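Local coordinates for protein Diedel (Drosophila melanogaster, PDB 3ZZO), which acts as a secreted immune cytokine that promotes host survival following Sindbis virus infection by suppressing the immune deficiency pathway, at residues S5-E10 against D67-F72; K12-D17 against G80-K85. All blocks are in the same frame, centred on the assembly; numbering follows the deposited sequence. Where two conformers were deposited one is given.

Interaction 1 of 2, residues S5-E10 against D67-F72; sequences SRELVE and DWSQEF. With EDO (1,2-ethanediol), chain C.
Glu7 of strand 6-13 reaches across to the start of helix 69-75, where its carboxylate meets Ser69 and the indole of Trp68; this is the sheet-to-helix packing of the ferredoxin-like subdomain SD1. Glu7 OE1 accepts a weak, bent bond from the backbone N of Ser69 (3.0 Å, 125° at the hydrogen), one of the amides at the first turn of the helix. The rest of the side chain runs obliquely past Trp68, Glu7 CG lying 3.7 Å from Trp68 CE3, with the carboxylate and ring planes 43° apart. Trp68, in the N-cap position, brings its six-membered ring to the start of the strand: Trp68 CZ3 approaches Arg6 CA at 3.5 Å, while the carbonyl oxygen of Ser5 meets CH2 at the ring edge, in plane. Deeper along the strand, Val9 CG2 packs on Ser69 CB at 4.2 Å. Glu7 also touches Ile35, Val86 and Arg88 of the two neighbouring strands, which probably helps to place it. With chi1 at 58°, Ser69 OG sits between its own N and carbonyl carbon, and from there it hydrogen-bonds O2 of an ethanediol, probably from the crystallisation liquor, and a water that donates to Glu7 OE2 at 2.6 Å.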
loop_
_atom_site.group_PDB
_atom_site.type_symbol
_atom_site.label_atom_id
_atom_site.label_comp_id
_atom_site.label_asym_id
_atom_site.label_seq_id
_atom_site.Cartn_x
_atom_site.Cartn_y
_atom_site.Cartn_z
ATOM N N SER A 5 -2.140 9.844 -3.451
ATOM C CA SER A 5 -2.551 9.216 -2.202
ATOM C C SER A 5 -1.928 7.826 -2.082
ATOM O O SER A 5 -1.835 7.100 -3.074
ATOM C CB SER A 5 -4.078 9.100 -2.104
ATOM O OG SER A 5 -4.650 10.383 -2.021
ATOM N N ARG A 6 -1.499 7.499 -0.864
ATOM C CA ARG A 6 -1.000 6.167 -0.534
ATOM C C ARG A 6 -1.232 5.916 0.937
ATOM O O ARG A 6 -1.671 6.838 1.657
ATOM C CB ARG A 6 0.428 5.976 -0.961
ATOM C CG ARG A 6 1.446 6.866 -0.322
ATOM C CD ARG A 6 2.745 7.056 -1.137
ATOM N NE ARG A 6 3.660 7.945 -0.514
ATOM C CZ ARG A 6 4.964 7.827 -0.655
ATOM N NH1 ARG A 6 5.534 6.814 -1.370
ATOM N NH2 ARG A 6 5.738 8.682 -0.022
ATOM N N GLU A 7 -1.019 4.713 1.414
ATOM C CA GLU A 7 -1.128 4.414 2.839
ATOM C C GLU A 7 0.120 3.732 3.317
ATOM O O GLU A 7 0.670 2.851 2.663
ATOM C CB GLU A 7 -2.333 3.524 3.180
ATOM C CG GLU A 7 -3.658 4.228 3.149
ATOM C CD GLU A 7 -4.801 3.331 3.521
ATOM O OE1 GLU A 7 -4.694 2.104 3.479
ATOM O OE2 GLU A 7 -5.885 3.921 3.841
ATOM N N LEU A 8 0.540 4.114 4.507
ATOM C CA LEU A 8 1.590 3.433 5.267
ATOM C C LEU A 8 0.924 2.476 6.223
ATOM O O LEU A 8 0.138 2.912 7.079
ATOM C CB LEU A 8 2.376 4.474 6.112
ATOM C CG LEU A 8 2.995 5.720 5.410
ATOM C CD1 LEU A 8 3.324 6.811 6.416
ATOM C CD2 LEU A 8 4.191 5.319 4.576
ATOM N N VAL A 9 1.175 1.190 6.106
ATOM C CA VAL A 9 0.535 0.178 6.900
ATOM C C VAL A 9 1.555 -0.588 7.712
ATOM O O VAL A 9 2.549 -1.082 7.167
ATOM C CB VAL A 9 -0.247 -0.803 6.014
ATOM C CG1 VAL A 9 -0.978 -1.864 6.847
ATOM C CG2 VAL A 9 -1.224 -0.071 5.101
ATOM N N GLU A 10 1.337 -0.670 9.025
ATOM C CA GLU A 10 2.131 -1.528 9.900
ATOM C C GLU A 10 1.249 -2.683 10.322
ATOM O O GLU A 10 0.077 -2.498 10.647
ATOM C CB GLU A 10 2.611 -0.774 11.149
ATOM C CG GLU A 10 3.558 0.331 10.841
ATOM C CD GLU A 10 4.100 0.986 12.123
ATOM O OE1 GLU A 10 3.913 0.477 13.264
ATOM O OE2 GLU A 10 4.673 2.102 11.991
ATOM N N ASP A 67 -9.879 -0.827 -2.181
ATOM C CA ASP A 67 -10.218 -0.355 -0.836
ATOM C C ASP A 67 -9.043 -0.401 0.142
ATOM O O ASP A 67 -9.241 -0.585 1.349
ATOM C CB ASP A 67 -11.549 -0.853 -0.355
ATOM C CG ASP A 67 -11.591 -2.294 -0.194
ATOM O OD1 ASP A 67 -10.879 -3.062 -0.902
ATOM O OD2 ASP A 67 -12.473 -2.805 0.574
ATOM N N TRP A 68 -7.847 -0.133 -0.356
ATOM C CA TRP A 68 -6.758 0.334 0.505
ATOM C C TRP A 68 -6.317 -0.766 1.473
ATOM O O TRP A 68 -6.158 -1.917 1.060
ATOM C CB TRP A 68 -7.120 1.677 1.184
ATOM C CG TRP A 68 -7.204 2.798 0.197
ATOM C CD1 TRP A 68 -8.329 3.396 -0.322
ATOM C CD2 TRP A 68 -6.094 3.484 -0.357
ATOM N NE1 TRP A 68 -7.947 4.403 -1.172
ATOM C CE2 TRP A 68 -6.579 4.473 -1.218
ATOM C CE3 TRP A 68 -4.708 3.317 -0.237
ATOM C CZ2 TRP A 68 -5.731 5.315 -1.936
ATOM C CZ3 TRP A 68 -3.863 4.134 -0.964
ATOM C CH2 TRP A 68 -4.376 5.097 -1.811
ATOM N N SER A 69 -6.115 -0.441 2.740
ATOM C CA SER A 69 -5.616 -1.422 3.701
ATOM C C SER A 69 -6.549 -2.629 3.789
ATOM O O SER A 69 -6.099 -3.750 4.064
ATOM C CB SER A 69 -5.374 -0.798 5.061
ATOM O OG SER A 69 -6.574 -0.203 5.583
ATOM N N GLN A 70 -7.850 -2.412 3.619
ATOM C CA GLN A 70 -8.838 -3.499 3.670
ATOM C C GLN A 70 -8.583 -4.503 2.557
ATOM O O GLN A 70 -8.651 -5.718 2.766
ATOM C CB GLN A 70 -10.231 -2.838 3.572
ATOM C CG GLN A 70 -11.382 -3.782 3.830
ATOM C CD GLN A 70 -12.683 -3.034 3.966
ATOM O OE1 GLN A 70 -12.718 -1.806 3.968
ATOM N NE2 GLN A 70 -13.779 -3.739 4.181
ATOM N N GLU A 71 -8.213 -4.005 1.384
ATOM C CA GLU A 71 -7.840 -4.861 0.250
ATOM C C GLU A 71 -6.481 -5.551 0.453
ATOM O O GLU A 71 -6.304 -6.684 0.038
ATOM C CB GLU A 71 -7.852 -4.069 -1.038
ATOM C CG GLU A 71 -7.676 -4.928 -2.247
ATOM C CD GLU A 71 -8.164 -4.328 -3.520
ATOM O OE1 GLU A 71 -8.829 -3.282 -3.504
ATOM O OE2 GLU A 71 -7.864 -4.925 -4.598
ATOM N N PHE A 72 -5.533 -4.868 1.101
ATOM C CA PHE A 72 -4.253 -5.486 1.453
ATOM C C PHE A 72 -4.490 -6.715 2.329
ATOM O O PHE A 72 -3.915 -7.780 2.101
ATOM C CB PHE A 72 -3.362 -4.471 2.189
ATOM C CG PHE A 72 -2.038 -5.041 2.603
ATOM C CD1 PHE A 72 -1.061 -5.259 1.676
ATOM C CD2 PHE A 72 -1.775 -5.359 3.924
ATOM C CE1 PHE A 72 0.175 -5.801 2.063
ATOM C CE2 PHE A 72 -0.561 -5.926 4.291
ATOM C CZ PHE A 72 0.395 -6.125 3.353
HETATM C C1 EDO C . -8.043 -2.544 9.243
HETATM O O1 EDO C . -7.946 -1.285 9.758
HETATM C C2 EDO C . -7.394 -2.587 7.840
HETATM O O2 EDO C . -8.040 -1.830 6.951
HETATM O O HOH W 1 -7.580 2.154 4.583
#

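Interaction 2 of 2, residues K12-D17 against G80-K85; sequences KMDRGD and GIQIIK
Lys12 and Gln82 face each other as an antiparallel hydrogen-bonded pair, joined by two nearly straight backbone bonds: Lys12 N to Gln82 O at 2.9 Å and Gln82 N to Lys12 O at 2.8 Å. The next pair, Met13 with Ile81, is non-hydrogen-bonded; their side chains run alongside each other in the same direction and meet where Met13 CG touches Ile81 CD1. Ile81 also packs on Val73 of helix 69-75, so these two side chains mark the helix-covered face.

Gln82 works on the other face. Gln82 CB starts beside the Lys12 carbonyl oxygen, 3.7 Å away, and Gln82 CG passes Asp14 OD1 at 3.8 Å. A bend at chi2 (-59°) then carries the amide to the Asp14 carboxylate: Gln82 CD lies 4.0 Å from Asp14 OD2, and Gln82 NE2 gives a hydrogen to the same oxygen at 3.0 Å. OD2 receives it on its syn side, with the donor 26° out of the carboxylate plane; the two chains are nearly perpendicular. Asp14 is held by its backbone as well, its N donating to Gly80 O.

Further along this face, the extended chain of Lys12 runs obliquely over Ile84, with Lys12 CG, CD and CE all lying near Ile84 CD1 (3.8 Å from CG). Arg15 folds its guanidinium toward Gly80 but spends NE on the Gln78 carbonyl. Ile84 and Lys85 both stand opposite Glu10, a classic beta bulge in the edge strand of the antiparallel sheet of SD1, whose fold is ferredoxin-like.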
loop_
_atom_site.group_PDB
_atom_site.type_symbol
_atom_site.label_atom_id
_atom_site.label_comp_id
_atom_site.label_asym_id
_atom_site.label_seq_id
_atom_site.Cartn_x
_atom_site.Cartn_y
_atom_site.Cartn_z
ATOM N N LYS A 12 1.244 -7.227 11.574
ATOM C CA LYS A 12 1.890 -8.500 11.871
ATOM C C LYS A 12 1.231 -9.565 11.003
ATOM O O LYS A 12 0.223 -9.315 10.346
ATOM C CB LYS A 12 1.840 -8.814 13.359
ATOM C CG LYS A 12 2.816 -7.955 14.130
ATOM C CD LYS A 12 2.726 -8.105 15.671
ATOM C CE LYS A 12 3.738 -7.185 16.375
ATOM N NZ LYS A 12 3.495 -7.152 17.838
ATOM N N MET A 13 1.850 -10.736 10.935
ATOM C CA MET A 13 1.416 -11.809 10.040
ATOM C C MET A 13 1.350 -13.108 10.815
ATOM O O MET A 13 2.298 -13.475 11.509
ATOM C CB MET A 13 2.475 -11.999 8.908
ATOM C CG MET A 13 2.626 -10.786 8.036
ATOM S SD MET A 13 3.856 -11.011 6.769
ATOM C CE MET A 13 2.957 -12.068 5.630
ATOM N N ASP A 14 0.283 -13.850 10.649
ATOM C CA ASP A 14 0.190 -15.168 11.262
ATOM C C ASP A 14 0.996 -16.226 10.550
ATOM O O ASP A 14 1.488 -17.165 11.160
ATOM C CB ASP A 14 -1.260 -15.612 11.308
ATOM C CG ASP A 14 -2.117 -14.746 12.202
ATOM O OD1 ASP A 14 -1.610 -14.192 13.212
ATOM O OD2 ASP A 14 -3.262 -14.584 11.810
ATOM N N ARG A 15 1.143 -16.091 9.251
ATOM C CA ARG A 15 1.877 -17.021 8.377
ATOM C C ARG A 15 2.701 -16.216 7.382
ATOM O O ARG A 15 2.404 -15.048 7.124
ATOM C CB ARG A 15 0.864 -17.976 7.635
ATOM C CG ARG A 15 0.033 -18.784 8.622
ATOM C CD ARG A 15 -1.101 -19.555 7.917
ATOM N NE ARG A 15 -2.175 -18.691 7.426
ATOM C CZ ARG A 15 -3.113 -18.139 8.182
ATOM N NH1 ARG A 15 -3.193 -18.383 9.484
ATOM N NH2 ARG A 15 -4.072 -17.401 7.603
ATOM N N GLY A 16 3.704 -16.843 6.817
ATOM C CA GLY A 16 4.572 -16.145 5.876
ATOM C C GLY A 16 5.454 -15.144 6.573
ATOM O O GLY A 16 5.655 -15.193 7.789
ATOM N N ASP A 17 6.039 -14.229 5.776
ATOM C CA ASP A 17 6.919 -13.214 6.323
ATOM C C ASP A 17 6.736 -11.917 5.540
ATOM O O ASP A 17 6.013 -11.864 4.540
ATOM C CB ASP A 17 8.368 -13.692 6.352
ATOM C CG ASP A 17 8.968 -13.966 4.992
ATOM O OD1 ASP A 17 8.408 -13.607 3.962
ATOM O OD2 ASP A 17 10.082 -14.573 4.982
ATOM N N GLY A 80 -2.889 -14.130 6.869
ATOM C CA GLY A 80 -3.457 -13.694 8.137
ATOM C C GLY A 80 -2.872 -12.349 8.614
ATOM O O GLY A 80 -2.205 -12.273 9.658
ATOM N N ILE A 81 -3.178 -11.295 7.884
ATOM C CA ILE A 81 -2.645 -9.969 8.144
ATOM C C ILE A 81 -3.371 -9.351 9.347
ATOM O O ILE A 81 -4.603 -9.228 9.332
ATOM C CB ILE A 81 -2.816 -9.059 6.936
ATOM C CG1 ILE A 81 -2.166 -9.619 5.667
ATOM C CG2 ILE A 81 -2.336 -7.649 7.243
ATOM C CD1 ILE A 81 -0.688 -9.947 5.835
ATOM N N GLN A 82 -2.595 -8.987 10.369
ATOM C CA GLN A 82 -3.087 -8.373 11.584
ATOM C C GLN A 82 -2.682 -6.906 11.563
ATOM O O GLN A 82 -1.544 -6.530 11.876
ATOM C CB GLN A 82 -2.508 -9.087 12.807
ATOM C CG GLN A 82 -2.822 -10.580 12.836
ATOM C CD GLN A 82 -4.284 -10.874 12.832
ATOM O OE1 GLN A 82 -5.101 -10.140 13.422
ATOM N NE2 GLN A 82 -4.670 -11.979 12.247
ATOM N N ILE A 83 -3.599 -6.030 11.172
ATOM C CA ILE A 83 -3.319 -4.593 11.039
ATOM C C ILE A 83 -3.071 -3.980 12.403
ATOM O O ILE A 83 -3.828 -4.210 13.338
ATOM C CB ILE A 83 -4.500 -3.874 10.340
ATOM C CG1 ILE A 83 -4.688 -4.428 8.902
ATOM C CG2 ILE A 83 -4.347 -2.368 10.383
ATOM C CD1 ILE A 83 -3.658 -3.970 7.959
ATOM N N ILE A 84 -2.023 -3.176 12.504
ATOM C CA ILE A 84 -1.707 -2.431 13.724
ATOM C C ILE A 84 -1.974 -0.938 13.536
ATOM O O ILE A 84 -2.568 -0.320 14.391
ATOM C CB ILE A 84 -0.263 -2.664 14.166
ATOM C CG1 ILE A 84 -0.077 -4.136 14.527
ATOM C CG2 ILE A 84 0.116 -1.793 15.381
ATOM C CD1 ILE A 84 1.333 -4.549 14.668
ATOM N N LYS A 85 -1.481 -0.365 12.441
ATOM C CA LYS A 85 -1.522 1.085 12.217
ATOM C C LYS A 85 -1.693 1.326 10.724
ATOM O O LYS A 85 -1.047 0.668 9.913
ATOM C CB LYS A 85 -0.076 1.676 12.708
ATOM C CG LYS A 85 0.026 3.128 12.731
ATOM C CD LYS A 85 1.449 3.551 12.952
ATOM C CE LYS A 85 2.037 3.131 14.261
ATOM N NZ LYS A 85 3.525 3.444 14.481
#

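Overall arrangement
From the N terminus, strand 6-13 supplies the first half of both contacts: residues 5-10 for interaction 1, then 12-17 for interaction 2. The chain next forms strands 24-25 and 31-35 and the disulfide-linked loops before returning as helix 69-75, where interaction 1 closes the circuit by setting the helix start on the sheet. Strand 81-89 follows and closes interaction 2 at the far end of strand 6-13. The segments alternate along the sequence, so the two closures cross. They also touch directly: Glu10 pairs with Ile84 and Lys85, Val9 packs on Ile83, and Phe72 on Ile81, tying helix, central strand and edge strand together.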